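Local structure of water-soluble chlorophyll protein (Brassicaceae, 5HPZ) at residues 137-141 against 142-146. The protein binds chlorophyll in a water-soluble tetrameric assembly and belongs to the Kunitz-type protease inhibitor family. Numbering follows the deposited sequence.
Sequences LTTSS and GTVGT
T139 and G142 close the hairpin through three hydrogen bonds. G142 N donates to T139 O at 3.0 Å, T139 N returns a more bent bond to G142 O (136° at the hydrogen), and T139 OG1 is the second donor to that oxygen, 2.7 Å away, in the carbonyl plane on a lone pair. With OG1 between the backbone N and the carbonyl carbon (chi1 68°), the hydroxyl faces the turn, where it also accepts a weak bond from S141 N. A valine in place of T139 would probably leave G142 O with one donor fewer and S141 N without this acceptor. Further out, V144 N reaches L137 O at 2.9 Å, nearly straight at 172°, and one water bridges L137 N and V144 O. V144 CG2 lies 3.9 Å from L137 CB, and V144 also meets F124. T138 and T143, a non-hydrogen-bonded antiparallel pair, meet on the other face, T138 CG2 4.0 Å from T143 OG1. G142's backbone shape would jam a CB against the carbonyl of S141. The whole is a beta hairpin with a two-residue loop, S140 and S141 at the middle of a type I turn, joining the central strands of a four-stranded antiparallel sheet in the beta-trefoil fold.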
ATOM      1  N   LEU A 137      -7.745  29.639  -8.188  1.00 26.42           N
ATOM      2  CA  LEU A 137      -8.119  28.910  -9.409  1.00 27.94           C
ATOM      3  C   LEU A 137      -9.582  28.642  -9.418  1.00 28.84           C
ATOM      4  O   LEU A 137     -10.142  28.288  -8.380  1.00 31.66           O
ATOM      5  CB  LEU A 137      -7.405  27.598  -9.443  1.00 28.41           C
ATOM      6  CG  LEU A 137      -5.891  27.638  -9.245  1.00 33.02           C
ATOM      7  CD1 LEU A 137      -5.439  26.207  -9.026  1.00 32.49           C
ATOM      8  CD2 LEU A 137      -5.264  28.250 -10.474  1.00 33.09           C
ATOM      9  N   THR A 138     -10.219  28.852 -10.562  1.00 32.37           N
ATOM     10  CA  THR A 138     -11.626  28.549 -10.707  1.00 33.24           C
ATOM     11  C   THR A 138     -11.859  27.572 -11.851  1.00 31.45           C
ATOM     12  O   THR A 138     -10.968  27.309 -12.674  1.00 36.73           O
ATOM     13  CB  THR A 138     -12.526  29.800 -10.983  1.00 36.69           C
ATOM     14  OG1 THR A 138     -12.236  30.309 -12.278  1.00 36.59           O
ATOM     15  CG2 THR A 138     -12.368  30.921  -9.975  1.00 37.61           C
ATOM     16  N   THR A 139     -13.058  27.013 -11.840  1.00 33.69           N
ATOM     17  CA  THR A 139     -13.588  26.073 -12.833  1.00 37.52           C
ATOM     18  C   THR A 139     -15.064  26.369 -12.986  1.00 41.93           C
ATOM     19  O   THR A 139     -15.683  27.024 -12.120  1.00 41.00           O
ATOM     20  CB  THR A 139     -13.577  24.589 -12.364  1.00 37.21           C
ATOM     21  OG1 THR A 139     -14.519  24.404 -11.285  1.00 35.13           O
ATOM     22  CG2 THR A 139     -12.201  24.195 -11.884  1.00 37.12           C
ATOM     23  N   SER A 140     -15.675  25.799 -14.012  1.00 39.18           N
ATOM     24  CA  SER A 140     -17.102  26.000 -14.167  1.00 37.81           C
ATOM     25  C   SER A 140     -17.884  25.249 -13.088  1.00 40.92           C
ATOM     26  O   SER A 140     -19.082  25.471 -12.910  1.00 41.43           O
ATOM     27  CB  SER A 140     -17.521  25.543 -15.536  1.00 41.25           C
ATOM     28  OG  SER A 140     -17.276  24.154 -15.711  1.00 38.96           O
ATOM     29  N   SER A 141     -17.249  24.354 -12.331  1.00 40.95           N
ATOM     30  CA  SER A 141     -17.987  23.770 -11.180  1.00 41.26           C
ATOM     31  C   SER A 141     -17.756  24.513  -9.851  1.00 41.12           C
ATOM     32  O   SER A 141     -18.207  24.062  -8.822  1.00 39.15           O
ATOM     33  CB  SER A 141     -17.674  22.276 -11.004  1.00 42.21           C
ATOM     34  OG  SER A 141     -17.430  21.658 -12.258  1.00 43.38           O
ATOM     35  N   GLY A 142     -17.053  25.628  -9.857  1.00 39.49           N
ATOM     36  CA  GLY A 142     -16.746  26.277  -8.591  1.00 38.06           C
ATOM     37  C   GLY A 142     -15.283  26.597  -8.495  1.00 37.50           C
ATOM     38  O   GLY A 142     -14.484  26.228  -9.342  1.00 40.26           O
ATOM     39  N   THR A 143     -14.925  27.255  -7.414  1.00 32.65           N
ATOM     40  CA  THR A 143     -13.591  27.639  -7.140  1.00 31.11           C
ATOM     41  C   THR A 143     -12.872  26.455  -6.564  1.00 28.85           C
ATOM     42  O   THR A 143     -13.475  25.614  -5.877  1.00 30.26           O
ATOM     43  CB  THR A 143     -13.620  28.770  -6.119  1.00 36.01           C
ATOM     44  OG1 THR A 143     -14.346  29.824  -6.715  1.00 34.14           O
ATOM     45  CG2 THR A 143     -12.227  29.260  -5.769  1.00 36.08           C
ATOM     46  N   VAL A 144     -11.579  26.358  -6.841  1.00 27.53           N
ATOM     47  CA  VAL A 144     -10.843  25.285  -6.255  1.00 24.84           C
ATOM     48  C   VAL A 144     -10.680  25.598  -4.735  1.00 25.72           C
ATOM     49  O   VAL A 144     -10.125  26.648  -4.347  1.00 27.91           O
ATOM     50  CB  VAL A 144      -9.487  25.106  -6.964  1.00 27.15           C
ATOM     51  CG1 VAL A 144      -8.611  24.142  -6.198  1.00 23.84           C
ATOM     52  CG2 VAL A 144      -9.729  24.635  -8.396  1.00 29.19           C
ATOM     53  N   GLY A 145     -11.170  24.717  -3.889  1.00 26.89           N
ATOM     54  CA  GLY A 145     -10.849  24.804  -2.451  1.00 28.78           C
ATOM     55  C   GLY A 145     -10.272  23.512  -1.915  1.00 28.97           C
ATOM     56  O   GLY A 145      -9.909  22.626  -2.689  1.00 28.98           O
ATOM     57  N   THR A 146     -10.238  23.374  -0.592  1.00 25.72           N
ATOM     58  CA  THR A 146      -9.868  22.094   0.016  1.00 28.86           C
ATOM     59  C   THR A 146     -10.812  21.675   1.129  1.00 31.15           C
ATOM     60  O   THR A 146     -11.568  22.520   1.681  1.00 27.87           O
ATOM     61  CB  THR A 146      -8.412  22.145   0.557  1.00 30.42           C
ATOM     62  OG1 THR A 146      -8.336  23.055   1.645  1.00 28.80           O
ATOM     63  CG2 THR A 146      -7.420  22.621  -0.525  1.00 31.57           C
TER
HETATM   64  O   HOH W   1      -8.184  28.257  -5.692  1.00 30.55           O